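Local coordinates for protein glycosyltransferase (PDB 3WAD) that belongs to the glycosyltransferases with a GT-B fold, two Rossmann-like domains facing each other, and forms a two-chain assembly, at residues 245-253 and 310-320; 327-335 and 385-396. All blocks are in the same frame, centred on the assembly; numbering follows the deposited sequence.

Contact 1: 245-253 and 310-320; sequences RPRVCLTLG and LLPSCAAIVHH
Cys249 and Ile317 pair side by side on parallel strands, and their side chains make the tight centre of the contact. The sulfur of Cys249, anti to its own backbone N (chi1 169°), reaches CD1 of Ile317 at 3.6 Å and also meets CD2 of Leu310, while CB of Cys249 is approached by SG of Cys314. On the reverse face of the sheet CD1 of Leu250 bends over to CB of Val318 at 3.6 Å, the two side chains running alongside each other; Leu252 crosses Val318 at about a right angle. Between these two faces the backbones pair: Val318 N bonds to Cys249 O at 2.8 Å, and Cys249 N and Thr251 N donate to the carbonyls of Ala316 and Val318. Strands 247-251 and 314-319 are the two central strands of the six-stranded parallel sheet of the C-terminal Rossmann-like domain, in strand order 3-2-1-4-5-6. Strand 279-283 flanks 247-251 on its other edge, and Leu376 and Ile380 of helix 369-381 cover Val248. Toward the start of the strands, beside the partly exposed Ser313 and Ala315, one firm bond across the contact remains, from Ala315 N at the corner to Arg247 O (2.7 Å); Ala316 N, buried here, has no partner in the model. The other links at this end are looser. Arg247 bends at chi3 (-131°), bringing NH1 to Ser313 OG in a weak 3.3 Å bond near the guanidinium plane; that hydroxyl itself donates to Leu310 O, which also takes the bond from Ser313 N. Water 1 bridges Arg247 N and Ser313 O. At the far end water 2 donates to Thr251 O and accepts from His320 N, joining the strand ends where the direct backbone ladder has stopped.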
loop_
_atom_site.group_PDB
_atom_site.type_symbol
_atom_site.label_atom_id
_atom_site.label_comp_id
_atom_site.label_asym_id
_atom_site.label_seq_id
_atom_site.Cartn_x
_atom_site.Cartn_y
_atom_site.Cartn_z
ATOM N N ARG B 245 29.035 7.041 -13.962
ATOM C CA ARG B 245 28.845 7.751 -15.268
ATOM C C ARG B 245 27.523 7.255 -15.911
ATOM O O ARG B 245 26.886 6.392 -15.351
ATOM C CB ARG B 245 30.017 7.449 -16.191
ATOM C CG ARG B 245 30.255 5.967 -16.324
ATOM C CD ARG B 245 30.364 5.573 -17.763
ATOM N NE ARG B 245 30.697 4.166 -17.783
ATOM C CZ ARG B 245 31.218 3.513 -18.812
ATOM N NH1 ARG B 245 31.464 4.112 -19.965
ATOM N NH2 ARG B 245 31.497 2.236 -18.674
ATOM N N PRO B 246 27.128 7.765 -17.092
ATOM C CA PRO B 246 25.774 7.442 -17.615
ATOM C C PRO B 246 25.354 5.968 -17.474
ATOM O O PRO B 246 26.188 5.079 -17.538
ATOM C CB PRO B 246 25.866 7.846 -19.092
ATOM C CG PRO B 246 26.873 8.974 -19.068
ATOM C CD PRO B 246 27.907 8.549 -18.068
ATOM N N ARG B 247 24.069 5.726 -17.233
ATOM C CA ARG B 247 23.570 4.361 -17.014
ATOM C C ARG B 247 22.528 4.121 -18.074
ATOM O O ARG B 247 21.867 5.067 -18.506
ATOM C CB ARG B 247 22.871 4.280 -15.686
ATOM C CG ARG B 247 23.275 3.177 -14.836
ATOM C CD ARG B 247 22.973 3.572 -13.398
ATOM N NE ARG B 247 24.138 3.335 -12.540
ATOM C CZ ARG B 247 24.189 3.502 -11.217
ATOM N NH1 ARG B 247 23.131 3.885 -10.522
ATOM N NH2 ARG B 247 25.317 3.245 -10.598
ATOM N N VAL B 248 22.374 2.864 -18.474
ATOM C CA VAL B 248 21.305 2.481 -19.376
ATOM C C VAL B 248 20.685 1.232 -18.788
ATOM O O VAL B 248 21.386 0.398 -18.223
ATOM C CB VAL B 248 21.809 2.201 -20.814
ATOM C CG1 VAL B 248 20.753 1.484 -21.658
ATOM C CG2 VAL B 248 22.217 3.542 -21.491
ATOM N N CYS B 249 19.360 1.122 -18.928
ATOM C CA CYS B 249 18.634 0.085 -18.336
ATOM C C CYS B 249 18.156 -0.746 -19.495
ATOM O O CYS B 249 17.527 -0.252 -20.409
ATOM C CB CYS B 249 17.481 0.684 -17.511
ATOM S SG CYS B 249 16.377 -0.640 -17.032
ATOM N N LEU B 250 18.497 -2.021 -19.462
ATOM C CA LEU B 250 18.128 -3.006 -20.467
ATOM C C LEU B 250 17.231 -4.099 -19.885
ATOM O O LEU B 250 17.672 -4.901 -19.075
ATOM C CB LEU B 250 19.408 -3.644 -21.039
ATOM C CG LEU B 250 19.237 -4.756 -22.042
ATOM C CD1 LEU B 250 18.577 -4.205 -23.358
ATOM C CD2 LEU B 250 20.587 -5.531 -22.260
ATOM N N THR B 251 15.973 -4.127 -20.320
ATOM C CA THR B 251 14.955 -5.086 -19.896
ATOM C C THR B 251 14.280 -5.603 -21.155
ATOM O O THR B 251 13.131 -5.267 -21.409
ATOM C CB THR B 251 13.822 -4.443 -18.973
ATOM O OG1 THR B 251 13.316 -3.268 -19.584
ATOM C CG2 THR B 251 14.320 -4.028 -17.672
ATOM N N LEU B 252 15.043 -6.346 -21.962
ATOM C CA LEU B 252 14.622 -6.935 -23.243
ATOM C C LEU B 252 14.901 -8.462 -23.256
ATOM O O LEU B 252 14.774 -9.145 -24.285
ATOM C CB LEU B 252 15.340 -6.246 -24.423
ATOM C CG LEU B 252 14.556 -5.403 -25.424
ATOM C CD1 LEU B 252 15.286 -5.532 -26.717
ATOM C CD2 LEU B 252 13.114 -5.868 -25.611
ATOM N N GLY B 253 15.288 -8.973 -22.086
ATOM C CA GLY B 253 15.419 -10.394 -21.795
ATOM C C GLY B 253 14.411 -11.284 -22.478
ATOM O O GLY B 253 14.809 -12.208 -23.205
ATOM N N LEU B 310 16.227 2.944 -10.007
ATOM C CA LEU B 310 17.204 2.946 -11.110
ATOM C C LEU B 310 17.020 4.137 -12.085
ATOM O O LEU B 310 17.973 4.859 -12.370
ATOM C CB LEU B 310 17.153 1.590 -11.889
ATOM C CG LEU B 310 18.160 1.417 -13.053
ATOM C CD1 LEU B 310 19.636 1.536 -12.630
ATOM C CD2 LEU B 310 17.913 0.047 -13.712
ATOM N N LEU B 311 15.823 4.319 -12.626
ATOM C CA LEU B 311 15.674 5.246 -13.746
ATOM C C LEU B 311 16.120 6.704 -13.518
ATOM O O LEU B 311 16.510 7.335 -14.463
ATOM C CB LEU B 311 14.265 5.208 -14.357
ATOM C CG LEU B 311 13.916 3.943 -15.125
ATOM C CD1 LEU B 311 12.535 4.130 -15.580
ATOM C CD2 LEU B 311 14.883 3.732 -16.343
ATOM N N PRO B 312 16.013 7.266 -12.280
ATOM C CA PRO B 312 16.528 8.666 -12.074
ATOM C C PRO B 312 17.999 8.893 -12.493
ATOM O O PRO B 312 18.416 10.028 -12.774
ATOM C CB PRO B 312 16.381 8.857 -10.573
ATOM C CG PRO B 312 15.166 7.988 -10.248
ATOM C CD PRO B 312 15.410 6.745 -11.034
ATOM N N SER B 313 18.782 7.828 -12.519
ATOM C CA SER B 313 20.148 7.936 -12.956
ATOM C C SER B 313 20.402 7.404 -14.392
ATOM O O SER B 313 21.546 7.244 -14.758
ATOM C CB SER B 313 21.046 7.200 -11.949
ATOM O OG SER B 313 20.842 5.796 -11.995
ATOM N N CYS B 314 19.372 7.138 -15.205
ATOM C CA CYS B 314 19.620 6.450 -16.509
ATOM C C CYS B 314 19.477 7.396 -17.658
ATOM O O CYS B 314 18.538 8.151 -17.666
ATOM C CB CYS B 314 18.644 5.304 -16.782
ATOM S SG CYS B 314 19.025 3.898 -15.789
ATOM N N ALA B 315 20.349 7.301 -18.653
ATOM C CA ALA B 315 20.180 8.105 -19.880
ATOM C C ALA B 315 19.218 7.416 -20.849
ATOM O O ALA B 315 18.734 8.046 -21.776
ATOM C CB ALA B 315 21.570 8.374 -20.594
ATOM N N ALA B 316 18.958 6.118 -20.679
ATOM C CA ALA B 316 18.057 5.439 -21.624
ATOM C C ALA B 316 17.494 4.165 -21.030
ATOM O O ALA B 316 18.107 3.580 -20.131
ATOM C CB ALA B 316 18.778 5.162 -22.948
ATOM N N ILE B 317 16.346 3.722 -21.527
ATOM C CA ILE B 317 15.875 2.379 -21.172
ATOM C C ILE B 317 15.455 1.720 -22.463
ATOM O O ILE B 317 14.779 2.318 -23.296
ATOM C CB ILE B 317 14.662 2.411 -20.162
ATOM C CG1 ILE B 317 14.195 0.980 -19.801
ATOM C CG2 ILE B 317 13.574 3.314 -20.698
ATOM C CD1 ILE B 317 13.457 0.918 -18.470
ATOM N N VAL B 318 15.854 0.476 -22.592
ATOM C CA VAL B 318 15.572 -0.362 -23.769
ATOM C C VAL B 318 14.591 -1.381 -23.310
ATOM O O VAL B 318 14.933 -2.158 -22.398
ATOM C CB VAL B 318 16.898 -1.101 -24.224
ATOM C CG1 VAL B 318 16.676 -1.900 -25.501
ATOM C CG2 VAL B 318 18.019 -0.082 -24.438
ATOM N N HIS B 319 13.404 -1.442 -23.925
ATOM C CA HIS B 319 12.401 -2.355 -23.386
ATOM C C HIS B 319 11.322 -2.713 -24.438
ATOM O O HIS B 319 11.374 -2.229 -25.590
ATOM C CB HIS B 319 11.817 -1.741 -22.077
ATOM C CG HIS B 319 10.894 -0.590 -22.310
ATOM N ND1 HIS B 319 11.334 0.667 -22.660
ATOM C CD2 HIS B 319 9.547 -0.536 -22.331
ATOM C CE1 HIS B 319 10.291 1.464 -22.820
ATOM N NE2 HIS B 319 9.195 0.759 -22.629
ATOM N N HIS B 320 10.365 -3.571 -24.080
ATOM C CA HIS B 320 9.392 -4.024 -25.080
ATOM C C HIS B 320 8.135 -3.170 -25.231
ATOM O O HIS B 320 7.203 -3.557 -26.007
ATOM C CB HIS B 320 9.021 -5.455 -24.855
ATOM C CG HIS B 320 8.027 -5.633 -23.769
ATOM N ND1 HIS B 320 8.377 -5.621 -22.431
ATOM C CD2 HIS B 320 6.676 -5.815 -23.812
ATOM C CE1 HIS B 320 7.286 -5.813 -21.700
ATOM N NE2 HIS B 320 6.242 -5.934 -22.514
HETATM O O HOH W 1 22.843 8.229 -17.244
HETATM O O HOH W 2 10.555 -5.068 -21.566
#

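Contact 2: 327-335 and 385-396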
loop_
_atom_site.group_PDB
_atom_site.type_symbol
_atom_site.label_atom_id
_atom_site.label_comp_id
_atom_site.label_asym_id
_atom_site.label_seq_id
_atom_site.Cartn_x
_atom_site.Cartn_y
_atom_site.Cartn_z
ATOM N N THR B 327 5.473 3.833 -18.450
ATOM C CA THR B 327 5.000 4.850 -17.524
ATOM C C THR B 327 6.128 5.268 -16.626
ATOM O O THR B 327 6.205 6.435 -16.274
ATOM C CB THR B 327 3.759 4.413 -16.703
ATOM O OG1 THR B 327 2.738 4.019 -17.594
ATOM C CG2 THR B 327 3.191 5.535 -15.916
ATOM N N ASN B 328 7.038 4.352 -16.259
ATOM C CA ASN B 328 8.227 4.735 -15.514
ATOM C C ASN B 328 9.165 5.660 -16.350
ATOM O O ASN B 328 9.703 6.679 -15.824
ATOM C CB ASN B 328 9.002 3.476 -15.071
ATOM C CG ASN B 328 8.494 2.888 -13.799
ATOM O OD1 ASN B 328 8.808 3.361 -12.732
ATOM N ND2 ASN B 328 7.706 1.830 -13.905
ATOM N N ALA B 329 9.294 5.387 -17.655
ATOM C CA ALA B 329 10.174 6.257 -18.478
ATOM C C ALA B 329 9.501 7.640 -18.620
ATOM O O ALA B 329 10.204 8.669 -18.694
ATOM C CB ALA B 329 10.394 5.687 -19.865
ATOM N N ILE B 330 8.166 7.638 -18.696
ATOM C CA ILE B 330 7.417 8.928 -18.715
ATOM C C ILE B 330 7.680 9.713 -17.436
ATOM O O ILE B 330 8.067 10.903 -17.491
ATOM C CB ILE B 330 5.924 8.734 -18.884
ATOM C CG1 ILE B 330 5.632 8.219 -20.284
ATOM C CG2 ILE B 330 5.133 10.098 -18.668
ATOM C CD1 ILE B 330 4.221 8.207 -20.548
ATOM N N ARG B 331 7.482 9.061 -16.286
ATOM C CA ARG B 331 7.559 9.732 -15.009
ATOM C C ARG B 331 8.981 10.247 -14.691
ATOM O O ARG B 331 9.152 11.318 -14.103
ATOM C CB ARG B 331 7.047 8.804 -13.887
ATOM C CG ARG B 331 7.282 9.295 -12.495
ATOM C CD ARG B 331 6.769 8.299 -11.489
ATOM N NE ARG B 331 6.714 8.891 -10.159
ATOM C CZ ARG B 331 6.453 8.214 -9.036
ATOM N NH1 ARG B 331 6.257 6.875 -9.068
ATOM N NH2 ARG B 331 6.441 8.869 -7.866
ATOM N N TYR B 332 10.003 9.476 -15.070
ATOM C CA TYR B 332 11.382 9.865 -14.826
ATOM C C TYR B 332 12.012 10.607 -16.056
ATOM O O TYR B 332 13.169 10.996 -16.001
ATOM C CB TYR B 332 12.238 8.671 -14.290
ATOM C CG TYR B 332 11.643 8.194 -12.975
ATOM C CD1 TYR B 332 11.722 9.011 -11.804
ATOM C CD2 TYR B 332 10.869 7.030 -12.925
ATOM C CE1 TYR B 332 11.073 8.630 -10.606
ATOM C CE2 TYR B 332 10.255 6.624 -11.736
ATOM C CZ TYR B 332 10.343 7.432 -10.598
ATOM O OH TYR B 332 9.748 7.028 -9.464
ATOM N N GLY B 333 11.256 10.818 -17.133
ATOM C CA GLY B 333 11.764 11.666 -18.272
ATOM C C GLY B 333 12.929 10.993 -19.024
ATOM O O GLY B 333 13.969 11.618 -19.327
ATOM N N VAL B 334 12.796 9.693 -19.302
ATOM C CA VAL B 334 13.964 8.931 -19.758
ATOM C C VAL B 334 13.705 8.504 -21.200
ATOM O O VAL B 334 12.677 7.912 -21.479
ATOM C CB VAL B 334 14.278 7.678 -18.818
ATOM C CG1 VAL B 334 15.490 6.876 -19.317
ATOM C CG2 VAL B 334 14.553 8.126 -17.343
ATOM N N PRO B 335 14.641 8.795 -22.117
ATOM C CA PRO B 335 14.476 8.317 -23.491
ATOM C C PRO B 335 14.412 6.796 -23.569
ATOM O O PRO B 335 14.977 6.085 -22.734
ATOM C CB PRO B 335 15.735 8.801 -24.188
ATOM C CG PRO B 335 16.230 9.935 -23.387
ATOM C CD PRO B 335 15.898 9.548 -21.950
ATOM N N PHE B 385 16.491 13.745 -27.773
ATOM C CA PHE B 385 15.741 12.668 -27.106
ATOM C C PHE B 385 15.475 12.929 -25.641
ATOM O O PHE B 385 14.339 12.831 -25.200
ATOM C CB PHE B 385 16.433 11.309 -27.315
ATOM C CG PHE B 385 16.529 10.919 -28.756
ATOM C CD1 PHE B 385 15.421 10.424 -29.420
ATOM C CD2 PHE B 385 17.719 11.112 -29.463
ATOM C CE1 PHE B 385 15.503 10.083 -30.691
ATOM C CE2 PHE B 385 17.794 10.792 -30.754
ATOM C CZ PHE B 385 16.707 10.260 -31.384
ATOM N N LYS B 386 16.507 13.313 -24.906
ATOM C CA LYS B 386 16.300 13.740 -23.540
ATOM C C LYS B 386 15.288 14.893 -23.443
ATOM O O LYS B 386 14.406 14.869 -22.562
ATOM C CB LYS B 386 17.636 14.086 -22.842
ATOM C CG LYS B 386 17.509 14.556 -21.381
ATOM C CD LYS B 386 16.737 13.462 -20.474
ATOM C CE LYS B 386 16.775 13.772 -18.938
ATOM N NZ LYS B 386 16.207 12.610 -18.139
ATOM N N ALA B 387 15.405 15.923 -24.291
ATOM C CA ALA B 387 14.492 17.093 -24.207
ATOM C C ALA B 387 13.024 16.665 -24.432
ATOM O O ALA B 387 12.117 17.025 -23.686
ATOM C CB ALA B 387 14.901 18.198 -25.238
ATOM N N ALA B 388 12.806 15.886 -25.475
ATOM C CA ALA B 388 11.498 15.365 -25.781
ATOM C C ALA B 388 10.927 14.481 -24.603
ATOM O O ALA B 388 9.738 14.585 -24.250
ATOM C CB ALA B 388 11.587 14.564 -27.043
ATOM N N ALA B 389 11.788 13.662 -23.987
ATOM C CA ALA B 389 11.388 12.799 -22.854
ATOM C C ALA B 389 10.978 13.674 -21.661
ATOM O O ALA B 389 10.008 13.393 -20.916
ATOM C CB ALA B 389 12.538 11.861 -22.457
ATOM N N GLU B 390 11.746 14.733 -21.454
ATOM C CA GLU B 390 11.423 15.693 -20.397
ATOM C C GLU B 390 10.143 16.477 -20.643
ATOM O O GLU B 390 9.407 16.756 -19.716
ATOM C CB GLU B 390 12.598 16.605 -20.163
ATOM C CG GLU B 390 13.798 15.864 -19.790
ATOM C CD GLU B 390 14.395 16.442 -18.550
ATOM O OE1 GLU B 390 15.347 17.268 -18.648
ATOM O OE2 GLU B 390 13.872 16.080 -17.470
ATOM N N GLN B 391 9.861 16.787 -21.892
ATOM C CA GLN B 391 8.651 17.501 -22.243
ATOM C C GLN B 391 7.452 16.604 -21.915
ATOM O O GLN B 391 6.418 17.042 -21.356
ATOM C CB GLN B 391 8.644 17.851 -23.763
ATOM C CG GLN B 391 7.403 18.622 -24.232
ATOM C CD GLN B 391 7.090 19.801 -23.283
ATOM O OE1 GLN B 391 8.013 20.464 -22.778
ATOM N NE2 GLN B 391 5.802 20.075 -23.053
ATOM N N ILE B 392 7.565 15.353 -22.358
ATOM C CA ILE B 392 6.577 14.326 -21.993
ATOM C C ILE B 392 6.339 14.249 -20.465
ATOM O O ILE B 392 5.172 14.160 -20.025
ATOM C CB ILE B 392 6.932 12.938 -22.660
ATOM C CG1 ILE B 392 6.915 13.181 -24.181
ATOM C CG2 ILE B 392 5.930 11.846 -22.220
ATOM C CD1 ILE B 392 7.087 12.012 -25.075
ATOM N N GLN B 393 7.417 14.301 -19.700
ATOM C CA GLN B 393 7.384 14.200 -18.242
ATOM C C GLN B 393 6.640 15.383 -17.635
ATOM O O GLN B 393 5.803 15.204 -16.759
ATOM C CB GLN B 393 8.793 14.087 -17.680
ATOM C CG GLN B 393 8.925 14.020 -16.126
ATOM C CD GLN B 393 10.393 14.247 -15.683
ATOM O OE1 GLN B 393 11.152 14.901 -16.358
ATOM N NE2 GLN B 393 10.777 13.684 -14.570
ATOM N N LYS B 394 6.940 16.594 -18.149
ATOM C CA LYS B 394 6.229 17.822 -17.759
ATOM C C LYS B 394 4.698 17.730 -17.949
ATOM O O LYS B 394 3.974 18.034 -17.004
ATOM C CB LYS B 394 6.900 19.038 -18.461
ATOM C CG LYS B 394 6.115 20.321 -18.412
ATOM C CD LYS B 394 6.799 21.449 -19.281
ATOM C CE LYS B 394 5.975 22.759 -19.191
ATOM N NZ LYS B 394 6.799 23.979 -18.805
ATOM N N GLU B 395 4.213 17.280 -19.097
ATOM C CA GLU B 395 2.816 17.109 -19.369
ATOM C C GLU B 395 2.153 15.995 -18.539
ATOM O O GLU B 395 0.934 16.015 -18.267
ATOM C CB GLU B 395 2.612 16.759 -20.854
ATOM C CG GLU B 395 3.120 17.855 -21.840
ATOM C CD GLU B 395 3.209 17.388 -23.281
ATOM O OE1 GLU B 395 2.398 16.561 -23.714
ATOM O OE2 GLU B 395 4.091 17.871 -24.019
ATOM N N TYR B 396 2.944 14.972 -18.188
ATOM C CA TYR B 396 2.455 13.927 -17.291
ATOM C C TYR B 396 2.338 14.500 -15.857
ATOM O O TYR B 396 1.342 14.240 -15.155
ATOM C CB TYR B 396 3.445 12.747 -17.354
ATOM C CG TYR B 396 3.399 11.796 -16.148
ATOM C CD1 TYR B 396 2.596 10.661 -16.155
ATOM C CD2 TYR B 396 4.190 12.016 -15.068
ATOM C CE1 TYR B 396 2.566 9.757 -15.033
ATOM C CE2 TYR B 396 4.179 11.135 -13.962
ATOM C CZ TYR B 396 3.387 10.030 -13.962
ATOM O OH TYR B 396 3.418 9.171 -12.883
HETATM O O HOH W 3 9.350 10.652 -20.883
#
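Lys386 NZ donates to Gly333 O at 2.7 Å, coming from above the carbonyl plane; a bend at chi2 (56°) turns the lysine chain forward along its helix, toward Gly333. Gln393 reaches out extended, and its NE2 gives a bent bond (139° at the hydrogen) to Arg331 O, 2.9 Å away and tilted from the amide plane. Water 3 donates to both Ala329 O and Ala389 O and so links the two backbones. Gly333, with positive phi, closes helix 323-332 in a Schellman motif, and the turn lies against helix 384-397 in the C-terminal domain of the GT-B fold; the segments 327-332 and 385-396 cross at 91°. Ala389 CB packs on Gly333 O, and Pro335 lays its CG over the backbone of Phe385 and Lys386. Further along, CG2 of Ile330 presses against CB of Tyr396 at 3.4 Å and touches CG2 of Ile392, with Phe353 of helix 346-355 packing on both isoleucines. CB of Arg331 meets CE2 of Tyr396 at 3.7 Å. The phenol OH bonds to His226 O, whereas the guanidinium of Arg331 makes a salt bridge to Glu30 of the second subunit.

How the contacts relate
Both contacts belong to the C-terminal domain and are largely buried, but contact 1 lies in the middle of its sheet and contact 2 joins helices packed outside it. Regular backbone bonds and apolar side chains hold 245-253 to 310-320; 327-335 and 385-396 combine apolar packing with two side-chain donors to backbone carbonyls, with no strand pairing. Only contact 2 touches the second subunit. Strand 314-319 is followed in the chain by helix 323-332, making the two contacts successive. They also meet directly: Ile317 N probably bonds to Pro335 O (3.0 Å), extending the sheet to strand 336-338, and Leu311 CD1 packs on Asn328 CB.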